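Local coordinates for protein 2-dehydro-3-deoxy-D-arabinonate dehydratase (Sulfolobus solfataricus, PDB 2Q18) that catalyses the removal of water from 2-dehydro-3-deoxy-D-arabinonate to give 2,5-dioxopentanoate, using magnesium or calcium, in a pentose oxidation pathway, at residues 13-18 / 49-54; 35-40 / 194-199; 132-137 / 178-183; 210-213 / 218-221. All blocks are in the same frame, centred on the assembly; numbering follows the deposited sequence.

Interaction 1: 13-18 / 49-54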
# COMPACT_ATOMS: atom_id res chain seq x y z
N ILE A 13 -15.98 -9.63 -1.06
CA ILE A 13 -15.78 -10.67 -2.06
C ILE A 13 -16.79 -10.45 -3.19
O ILE A 13 -17.99 -10.26 -2.93
CB ILE A 13 -15.94 -12.11 -1.49
CG1 ILE A 13 -15.03 -12.32 -0.27
CG2 ILE A 13 -15.62 -13.15 -2.57
CD1 ILE A 13 -15.31 -13.60 0.51
N SER A 14 -16.31 -10.47 -4.42
CA SER A 14 -17.17 -10.34 -5.59
C SER A 14 -17.46 -11.68 -6.22
O SER A 14 -16.59 -12.56 -6.27
CB SER A 14 -16.55 -9.38 -6.61
OG SER A 14 -16.69 -8.04 -6.18
N TYR A 15 -18.69 -11.83 -6.70
CA TYR A 15 -19.12 -13.04 -7.37
C TYR A 15 -19.86 -12.69 -8.64
O TYR A 15 -20.45 -11.61 -8.76
CB TYR A 15 -20.06 -13.86 -6.47
CG TYR A 15 -19.48 -14.30 -5.15
CD1 TYR A 15 -18.74 -15.48 -5.05
CD2 TYR A 15 -19.71 -13.56 -3.99
CE1 TYR A 15 -18.22 -15.89 -3.83
CE2 TYR A 15 -19.19 -13.96 -2.77
CZ TYR A 15 -18.45 -15.13 -2.70
OH TYR A 15 -17.93 -15.53 -1.48
N ALA A 16 -19.83 -13.61 -9.60
CA ALA A 16 -20.61 -13.49 -10.82
C ALA A 16 -21.50 -14.71 -10.96
O ALA A 16 -21.04 -15.85 -10.79
CB ALA A 16 -19.70 -13.37 -12.01
N ILE A 17 -22.78 -14.49 -11.24
CA ILE A 17 -23.67 -15.59 -11.60
C ILE A 17 -23.85 -15.64 -13.11
O ILE A 17 -24.18 -14.63 -13.74
CB ILE A 17 -25.03 -15.60 -10.81
CG1 ILE A 17 -25.96 -16.70 -11.34
CG2 ILE A 17 -25.71 -14.23 -10.84
CD1 ILE A 17 -26.94 -17.26 -10.32
N LEU A 18 -23.60 -16.81 -13.68
CA LEU A 18 -23.75 -17.05 -15.11
C LEU A 18 -25.18 -17.49 -15.43
O LEU A 18 -25.94 -17.86 -14.53
CB LEU A 18 -22.74 -18.10 -15.57
CG LEU A 18 -21.32 -17.68 -15.96
CD1 LEU A 18 -20.74 -16.53 -15.11
CD2 LEU A 18 -20.39 -18.89 -15.93
N THR A 49 -19.47 -23.33 -4.77
CA THR A 49 -20.74 -23.86 -4.30
C THR A 49 -20.94 -23.34 -2.89
O THR A 49 -19.98 -22.89 -2.24
CB THR A 49 -20.75 -25.41 -4.32
OG1 THR A 49 -19.73 -25.91 -3.45
CG2 THR A 49 -20.51 -25.94 -5.73
N GLY A 50 -22.17 -23.36 -2.41
CA GLY A 50 -22.46 -22.91 -1.05
C GLY A 50 -22.68 -21.41 -0.92
O GLY A 50 -22.87 -20.90 0.19
N ILE A 51 -22.63 -20.70 -2.05
CA ILE A 51 -23.04 -19.30 -2.09
C ILE A 51 -24.47 -19.27 -2.63
O ILE A 51 -24.70 -19.48 -3.82
CB ILE A 51 -22.09 -18.41 -2.95
CG1 ILE A 51 -20.63 -18.53 -2.49
CG2 ILE A 51 -22.56 -16.95 -2.94
CD1 ILE A 51 -20.38 -18.19 -1.02
N ASP A 52 -25.41 -19.05 -1.73
CA ASP A 52 -26.82 -19.10 -2.07
C ASP A 52 -27.30 -17.72 -2.51
O ASP A 52 -27.80 -16.93 -1.71
CB ASP A 52 -27.64 -19.63 -0.89
CG ASP A 52 -29.07 -20.00 -1.27
OD1 ASP A 52 -29.54 -19.64 -2.37
OD2 ASP A 52 -29.74 -20.65 -0.44
N TYR A 53 -27.14 -17.45 -3.81
CA TYR A 53 -27.48 -16.16 -4.41
C TYR A 53 -28.95 -15.77 -4.20
O TYR A 53 -29.25 -14.64 -3.79
CB TYR A 53 -27.12 -16.19 -5.90
CG TYR A 53 -27.68 -15.06 -6.74
CD1 TYR A 53 -27.23 -13.75 -6.58
CD2 TYR A 53 -28.64 -15.32 -7.73
CE1 TYR A 53 -27.74 -12.71 -7.37
CE2 TYR A 53 -29.15 -14.29 -8.52
CZ TYR A 53 -28.69 -12.99 -8.34
OH TYR A 53 -29.20 -11.98 -9.12
N GLN A 54 -29.87 -16.71 -4.46
CA GLN A 54 -31.30 -16.46 -4.28
C GLN A 54 -31.65 -16.11 -2.84
O GLN A 54 -32.46 -15.21 -2.61
CB GLN A 54 -32.15 -17.63 -4.78
CG GLN A 54 -32.11 -17.86 -6.29
CD GLN A 54 -32.63 -16.68 -7.12
OE1 GLN A 54 -32.21 -16.49 -8.26
NE2 GLN A 54 -33.55 -15.90 -6.55

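Interaction 2: 35-40 / 194-199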
# COMPACT_ATOMS: atom_id res chain seq x y z
N MET A 35 -14.72 -4.41 -17.11
CA MET A 35 -13.93 -3.93 -18.24
C MET A 35 -13.40 -5.10 -19.08
O MET A 35 -13.54 -5.10 -20.30
CB MET A 35 -12.79 -3.03 -17.75
CG MET A 35 -13.26 -1.68 -17.23
SD MET A 35 -11.96 -0.76 -16.37
CE MET A 35 -10.91 -0.33 -17.76
N ARG A 36 -12.82 -6.11 -18.42
CA ARG A 36 -12.35 -7.31 -19.11
C ARG A 36 -13.46 -8.02 -19.88
O ARG A 36 -13.28 -8.39 -21.05
CB ARG A 36 -11.69 -8.29 -18.13
CG ARG A 36 -11.09 -9.53 -18.81
CD ARG A 36 -10.43 -10.49 -17.82
NE ARG A 36 -9.44 -9.82 -16.98
CZ ARG A 36 -8.18 -9.58 -17.34
NH1 ARG A 36 -7.36 -8.97 -16.49
NH2 ARG A 36 -7.72 -9.94 -18.53
N TYR A 37 -14.61 -8.20 -19.22
CA TYR A 37 -15.75 -8.88 -19.85
C TYR A 37 -16.23 -8.12 -21.08
O TYR A 37 -16.58 -8.73 -22.10
CB TYR A 37 -16.91 -9.06 -18.86
CG TYR A 37 -17.99 -9.97 -19.39
CD1 TYR A 37 -18.96 -9.48 -20.28
CD2 TYR A 37 -18.04 -11.31 -19.04
CE1 TYR A 37 -19.94 -10.31 -20.79
CE2 TYR A 37 -19.03 -12.15 -19.55
CZ TYR A 37 -19.98 -11.64 -20.42
OH TYR A 37 -20.96 -12.45 -20.94
N SER A 38 -16.23 -6.79 -20.99
CA SER A 38 -16.60 -5.93 -22.10
C SER A 38 -15.70 -6.12 -23.32
O SER A 38 -16.13 -5.93 -24.46
CB SER A 38 -16.56 -4.47 -21.68
OG SER A 38 -17.18 -3.65 -22.64
N GLU A 39 -14.45 -6.50 -23.07
CA GLU A 39 -13.48 -6.69 -24.14
C GLU A 39 -13.63 -8.06 -24.82
O GLU A 39 -13.86 -8.12 -26.03
CB GLU A 39 -12.05 -6.48 -23.62
CG GLU A 39 -11.04 -6.10 -24.70
CD GLU A 39 -11.37 -4.78 -25.40
OE1 GLU A 39 -11.72 -3.80 -24.71
OE2 GLU A 39 -11.28 -4.74 -26.65
N ASN A 40 -13.53 -9.14 -24.05
CA ASN A 40 -13.56 -10.49 -24.64
C ASN A 40 -14.42 -11.52 -23.90
O ASN A 40 -14.31 -12.73 -24.16
CB ASN A 40 -12.13 -11.02 -24.80
CG ASN A 40 -11.42 -11.23 -23.47
OD1 ASN A 40 -11.83 -10.71 -22.43
ND2 ASN A 40 -10.34 -12.01 -23.50
N ILE A 194 -24.94 -5.95 -11.07
CA ILE A 194 -24.68 -5.29 -12.34
C ILE A 194 -24.70 -6.38 -13.39
O ILE A 194 -23.99 -7.38 -13.27
CB ILE A 194 -23.33 -4.55 -12.35
CG1 ILE A 194 -23.38 -3.36 -11.39
CG2 ILE A 194 -22.99 -4.08 -13.78
CD1 ILE A 194 -22.03 -2.91 -10.92
N VAL A 195 -25.52 -6.20 -14.42
CA VAL A 195 -25.58 -7.18 -15.49
C VAL A 195 -24.74 -6.69 -16.66
O VAL A 195 -24.78 -5.51 -17.01
CB VAL A 195 -27.05 -7.52 -15.93
CG1 VAL A 195 -27.90 -7.88 -14.71
CG2 VAL A 195 -27.68 -6.36 -16.71
N THR A 196 -23.98 -7.59 -17.26
CA THR A 196 -23.18 -7.25 -18.43
C THR A 196 -24.11 -6.91 -19.60
O THR A 196 -25.27 -7.33 -19.61
CB THR A 196 -22.19 -8.36 -18.81
OG1 THR A 196 -22.89 -9.60 -18.96
CG2 THR A 196 -21.13 -8.51 -17.73
N SER A 197 -23.58 -6.16 -20.55
CA SER A 197 -24.36 -5.63 -21.67
C SER A 197 -25.09 -6.70 -22.48
O SER A 197 -26.20 -6.47 -22.96
CB SER A 197 -23.47 -4.78 -22.57
OG SER A 197 -24.24 -3.98 -23.44
N ASP A 198 -24.48 -7.88 -22.60
CA ASP A 198 -25.08 -9.00 -23.33
C ASP A 198 -26.26 -9.66 -22.60
O ASP A 198 -26.95 -10.51 -23.18
CB ASP A 198 -24.01 -10.05 -23.69
CG ASP A 198 -23.30 -10.63 -22.47
OD1 ASP A 198 -22.39 -11.47 -22.67
OD2 ASP A 198 -23.63 -10.27 -21.33
N GLU A 199 -26.49 -9.29 -21.35
CA GLU A 199 -27.63 -9.79 -20.58
C GLU A 199 -28.90 -9.01 -20.92
O GLU A 199 -30.01 -9.44 -20.60
CB GLU A 199 -27.36 -9.73 -19.08
CG GLU A 199 -26.19 -10.60 -18.59
CD GLU A 199 -26.56 -12.07 -18.39
OE1 GLU A 199 -27.74 -12.43 -18.53
OE2 GLU A 199 -25.65 -12.86 -18.07

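Interaction 3: 132-137 / 178-183. With PO4 (phosphate ion), chain B.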
# COMPACT_ATOMS: atom_id res chain seq x y z
N ALA A 132 -32.09 7.16 2.79
CA ALA A 132 -32.42 8.17 3.80
C ALA A 132 -33.32 9.27 3.27
O ALA A 132 -33.34 9.57 2.07
CB ALA A 132 -31.14 8.75 4.41
N VAL A 133 -34.08 9.86 4.19
CA VAL A 133 -34.87 11.06 3.94
C VAL A 133 -34.22 12.13 4.78
O VAL A 133 -34.00 11.94 5.98
CB VAL A 133 -36.37 10.88 4.37
CG1 VAL A 133 -37.14 12.19 4.24
CG2 VAL A 133 -37.05 9.80 3.54
N ARG A 134 -33.88 13.26 4.14
CA ARG A 134 -33.27 14.39 4.84
C ARG A 134 -34.14 14.83 6.02
O ARG A 134 -35.37 14.78 5.93
CB ARG A 134 -33.07 15.57 3.88
CG ARG A 134 -32.00 15.37 2.79
CD ARG A 134 -31.89 16.61 1.88
NE ARG A 134 -31.64 17.80 2.69
CZ ARG A 134 -30.48 18.44 2.77
NH1 ARG A 134 -29.43 18.04 2.05
NH2 ARG A 134 -30.37 19.49 3.56
N SER A 135 -33.50 15.26 7.10
CA SER A 135 -34.18 15.76 8.29
C SER A 135 -35.07 16.97 7.99
O SER A 135 -36.04 17.22 8.71
CB SER A 135 -33.16 16.13 9.36
OG SER A 135 -32.30 17.16 8.92
N ASP A 136 -34.73 17.71 6.93
CA ASP A 136 -35.44 18.94 6.58
C ASP A 136 -36.31 18.80 5.33
O ASP A 136 -36.72 19.80 4.75
CB ASP A 136 -34.46 20.11 6.44
CG ASP A 136 -33.41 19.89 5.34
OD1 ASP A 136 -33.36 18.79 4.73
OD2 ASP A 136 -32.63 20.83 5.10
N SER A 137 -36.58 17.57 4.92
CA SER A 137 -37.50 17.32 3.82
C SER A 137 -38.82 16.75 4.34
O SER A 137 -38.82 15.85 5.19
CB SER A 137 -36.90 16.36 2.80
OG SER A 137 -37.83 16.07 1.77
N LEU A 178 -31.62 22.04 -6.06
CA LEU A 178 -31.52 20.68 -6.59
C LEU A 178 -30.35 19.86 -6.02
O LEU A 178 -30.57 18.71 -5.63
CB LEU A 178 -31.50 20.67 -8.13
CG LEU A 178 -31.74 19.29 -8.77
CD1 LEU A 178 -33.21 18.88 -8.66
CD2 LEU A 178 -31.29 19.27 -10.22
N PRO A 179 -29.12 20.43 -5.96
CA PRO A 179 -28.02 19.66 -5.35
C PRO A 179 -28.31 19.18 -3.92
O PRO A 179 -28.04 18.03 -3.59
CB PRO A 179 -26.85 20.65 -5.37
CG PRO A 179 -27.16 21.58 -6.49
CD PRO A 179 -28.66 21.74 -6.45
N GLN A 180 -28.86 20.07 -3.09
CA GLN A 180 -29.25 19.73 -1.72
C GLN A 180 -30.33 18.65 -1.69
O GLN A 180 -30.35 17.81 -0.80
CB GLN A 180 -29.74 20.97 -0.97
CG GLN A 180 -28.65 21.94 -0.57
CD GLN A 180 -29.19 23.14 0.17
OE1 GLN A 180 -29.51 23.07 1.36
NE2 GLN A 180 -29.30 24.27 -0.54
N SER A 181 -31.22 18.69 -2.68
CA SER A 181 -32.32 17.73 -2.77
C SER A 181 -31.85 16.36 -3.26
O SER A 181 -32.57 15.37 -3.12
CB SER A 181 -33.41 18.26 -3.71
OG SER A 181 -33.08 18.01 -5.06
N LYS A 182 -30.63 16.31 -3.81
CA LYS A 182 -30.11 15.12 -4.48
C LYS A 182 -28.91 14.46 -3.81
O LYS A 182 -28.73 13.25 -3.93
CB LYS A 182 -29.73 15.45 -5.93
CG LYS A 182 -30.89 15.77 -6.86
CD LYS A 182 -31.57 14.52 -7.37
CE LYS A 182 -32.64 14.85 -8.39
NZ LYS A 182 -33.34 13.62 -8.84
N ILE A 183 -28.08 15.26 -3.13
CA ILE A 183 -26.77 14.80 -2.65
C ILE A 183 -26.67 14.86 -1.13
O ILE A 183 -26.59 15.94 -0.54
CB ILE A 183 -25.58 15.61 -3.28
CG1 ILE A 183 -25.77 15.80 -4.79
CG2 ILE A 183 -24.23 14.94 -2.98
CD1 ILE A 183 -24.86 16.88 -5.42
P PO4 B . -34.64 16.18 -11.87
O1 PO4 B . -34.92 15.09 -10.87
O2 PO4 B . -33.34 16.85 -11.53
O3 PO4 B . -34.58 15.56 -13.24
O4 PO4 B . -35.74 17.21 -11.85
O HOH W 1 -28.82 21.58 3.43

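Interaction 4: 210-213 / 218-221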
# COMPACT_ATOMS: atom_id res chain seq x y z
N LEU A 210 -42.06 0.17 -9.42
CA LEU A 210 -41.81 0.69 -8.09
C LEU A 210 -42.93 0.30 -7.12
O LEU A 210 -44.12 0.41 -7.45
CB LEU A 210 -41.67 2.22 -8.12
CG LEU A 210 -41.70 2.99 -6.78
CD1 LEU A 210 -40.45 2.71 -5.94
CD2 LEU A 210 -41.87 4.48 -7.00
N LYS A 211 -42.53 -0.14 -5.93
CA LYS A 211 -43.45 -0.37 -4.82
C LYS A 211 -42.91 0.29 -3.56
O LYS A 211 -41.73 0.13 -3.23
CB LYS A 211 -43.65 -1.87 -4.56
CG LYS A 211 -44.52 -2.56 -5.59
CD LYS A 211 -44.41 -4.08 -5.51
CE LYS A 211 -45.08 -4.64 -4.27
NZ LYS A 211 -45.10 -6.14 -4.29
N ILE A 212 -43.76 1.05 -2.89
CA ILE A 212 -43.46 1.55 -1.56
C ILE A 212 -44.35 0.80 -0.57
O ILE A 212 -45.58 0.87 -0.64
CB ILE A 212 -43.69 3.08 -1.44
CG1 ILE A 212 -42.86 3.82 -2.51
CG2 ILE A 212 -43.35 3.56 -0.03
CD1 ILE A 212 -43.24 5.29 -2.71
N VAL A 213 -43.71 0.05 0.32
CA VAL A 213 -44.42 -0.79 1.29
C VAL A 213 -44.34 -0.15 2.66
O VAL A 213 -43.25 0.09 3.19
CB VAL A 213 -43.87 -2.24 1.30
CG1 VAL A 213 -44.66 -3.11 2.29
CG2 VAL A 213 -43.92 -2.84 -0.09
N VAL A 218 -49.04 -2.11 0.47
CA VAL A 218 -48.60 -1.48 -0.77
C VAL A 218 -49.15 -0.05 -0.80
O VAL A 218 -50.29 0.19 -1.23
CB VAL A 218 -48.99 -2.29 -2.02
CG1 VAL A 218 -48.60 -1.55 -3.30
CG2 VAL A 218 -48.34 -3.66 -1.99
N PHE A 219 -48.34 0.88 -0.30
CA PHE A 219 -48.69 2.28 -0.17
C PHE A 219 -48.64 3.00 -1.53
O PHE A 219 -49.34 3.99 -1.75
CB PHE A 219 -47.76 2.94 0.85
CG PHE A 219 -48.02 4.40 1.08
CD1 PHE A 219 -47.05 5.34 0.76
CD2 PHE A 219 -49.22 4.83 1.65
CE1 PHE A 219 -47.28 6.69 0.98
CE2 PHE A 219 -49.45 6.18 1.88
CZ PHE A 219 -48.48 7.12 1.55
N PHE A 220 -47.80 2.49 -2.42
CA PHE A 220 -47.75 2.96 -3.80
C PHE A 220 -47.22 1.85 -4.70
O PHE A 220 -46.31 1.11 -4.32
CB PHE A 220 -46.86 4.21 -3.96
CG PHE A 220 -46.68 4.64 -5.40
CD1 PHE A 220 -47.56 5.54 -5.98
CD2 PHE A 220 -45.65 4.10 -6.18
CE1 PHE A 220 -47.42 5.91 -7.32
CE2 PHE A 220 -45.50 4.46 -7.51
CZ PHE A 220 -46.39 5.38 -8.08
N GLU A 221 -47.81 1.73 -5.89
CA GLU A 221 -47.27 0.86 -6.93
C GLU A 221 -47.48 1.50 -8.30
O GLU A 221 -48.54 2.04 -8.59
CB GLU A 221 -47.89 -0.53 -6.87
CG GLU A 221 -47.28 -1.51 -7.88
CD GLU A 221 -47.62 -2.96 -7.60
OE1 GLU A 221 -48.30 -3.25 -6.59
OE2 GLU A 221 -47.21 -3.83 -8.39

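Interaction 1: 13-18 / 49-54
Y15, its CG anti to the carbonyl carbon (chi1 -59°), turns its ring to I51, while I17 has CG1 anti to the backbone N (chi1 174°), which sends CG1 and CD1 to the rim of the Y53 ring and puts CG2, between the backbone N and the carbonyl carbon, over its face. In this N-terminal part of the fold, strand 11-17, set between strands 2-8 and 23-26, packs against the loop and first turn leading into helix 53-59. No hydrogen bond crosses the contact, and the 200 Å² buried between the segments comes almost wholly from these four residues. Y15 and I51 approach from opposite directions. The ring carbon Y15 CE1 is 3.8 Å from I51 CG1, with I51 CG2 over one face of the ring, and I51 CD1 reaches the phenol oxygen of Y15. That hydroxyl has its polar partner across the subunit boundary, a hydrogen bond to D46 of the second subunit. Replacing Y15 by an alanine would probably take away the surface on which I51 lies and leave D46 of the second subunit without this hydroxyl. F4 of strand 2-8 meets the rings of both Y15 and Y53, which links the two pairs laterally. D52 is the N-cap, and its OD2 also bonds S55 OG. I17 and Y53 cross at about a right angle: I17 CG2 stands 4.1 Å from the centroid of the Y53 ring, 12° off its normal, a CH-pi contact, while I17 CD1 touches Y53 CD2 at 3.7 Å.

Interaction 2: 35-40 / 194-199
Y37 leaves helix 30-40 toward T196 and D198, with its CG anti to the backbone N (chi1 -170°), a torsion that carries the ring across to the end of strand 188-195 and the 3-10 turn beyond it. From CB outward, the first ring atom, Y37 CG, lies 3.8 Å from T196 CG2. Y37 CD1 comes nearer still to T196 CG2, at 3.5 Å. The methyl is 25° off the ring normal and displaced from the centre toward the rim, a CH-pi contact over one face. Further out, Y37 CE1 passes T196 OG1 at 3.5 Å and D198 OD1 at 3.3 Å. At the tip, Y37 OH donates to D198 OD1. The modelled separation of Y37 OH and D198 OD1, 2.4 Å, is very short, and its exact value is doubtful. The carboxylate sits at the ring edge with its plane turned 75° from the ring. D198 OD2 accepts from T196 OG1 at 2.6 Å on the syn side, so T196, whose methyl lies over one ring face, also holds the acid at the ring's tip. With a phenylalanine at Y37, the packing on T196 could persist, but D198 OD1 would probably lose its donor from the helix. Within the 3-10 segment 197-199, E199 N bonds back to T196 O. K41 forms a salt bridge with D198 OD1, and the amino group of M1 bonds T196 OG1. Given the K41 salt bridge and the T196 bond, with the phenol as a further probable donor, the carboxylate of D198 is likely to remain ionised.

Interaction 3: 132-137 / 178-183
A buried polar contact joins R134 to Q180, where the type I beta turn R134-S137, just past strand 131-133 of the five-stranded sheet, faces the short, loosely formed helix 178-182. Both lie in the FAH-family region. R134 lays its outer chain against the helix backbone: R134 CD is 3.3 Å from Q180 O and R134 NH1 3.0 Å from that oxygen, while Q180 CB lies over one guanidinium face. A bend at chi3 (55°) turns the guanidinium of R134 back to D136 in the same turn, and the side-on grip on that acid fixes its rotation. R134 NE donates to D136 OD1 at 2.8 Å and R134 NH2 to D136 OD2 at 3.0 Å, both close to the guanidinium plane. R112 and R242 of the third subunit add salt bridges to D136 OD2, so the turn takes part in the tetramer interface. Q180 is likewise drawn to that subunit, its NE2 bonding P113 O and its OE1 R112. On the helix, S181 OG donates to L178 O at 2.7 Å, and P179 O accepts from both K182 N and I183 N. K182 points away from the turn, into the active site: it binds substrate, and its NZ bonds a phosphate ion, probably from crystallisation, besides pairing with the magnesium ligands D164 and E143. One water links the two segments, accepting from R134 NH2 at 2.6 Å and lying 2.6 Å from Q180 OE1.

Interaction 4: 210-213 / 218-221
I212 uses both backbone polar groups on F219 and F220 of the facing strand. I212 N donates to F220 O at 2.9 Å. I212 O accepts twice: from F219 N at 2.8 Å, nearly along the C=O axis but bent to 135° at the hydrogen, and from F220 N at 3.3 Å, in the carbonyl plane on a lone pair. Through their backbones L210 bonds G222, while K211 and V213 bond E273 and I271 of strand 271-276. In the non-hydrogen-bonded pair K211-E221 each CA-H points at a facing carbonyl, K211 CA 3.3 Å from F220 O and E221 CA 3.2 Å from L210 O. Their side chains lie alongside, K211 CG 3.7 Å from E221 CD, but K211 NZ stays 4.9 Å from E221 OE1. F220 CG lies anti to the backbone N (chi1 174°), which places the ring by L210, F220 CE2 being 3.7 Å from L210 CD2. F219 lies alongside I212, whose CG2 is at its ring edge, with R214 and K264 as cation-pi partners. The register slips by one between I212 and V213, placing two residues opposite I212: a classic beta bulge in the hairpin of strands 207-214 and 217-225.

From the N terminus, interaction 1 opens on strand 11-17 and closes a loop of 30 residues at the start of helix 53-59. Interaction 2 opens within that loop, on helix 30-40, and closes far later at the end of strand 188-195, so the two cross; strands 11-17 and 188-195 both pair with strand 2-8. Interaction 3 is nested inside the long loop of interaction 2, on the opposite side of the chain's centre, about 34 Å away between centres. Interaction 4 follows in series as a tight hairpin. Both reach the five-stranded sheet without touching, interaction 3 at outermost strand 131-133, interaction 4 at the opposite border, between 207-214 and outermost 217-225.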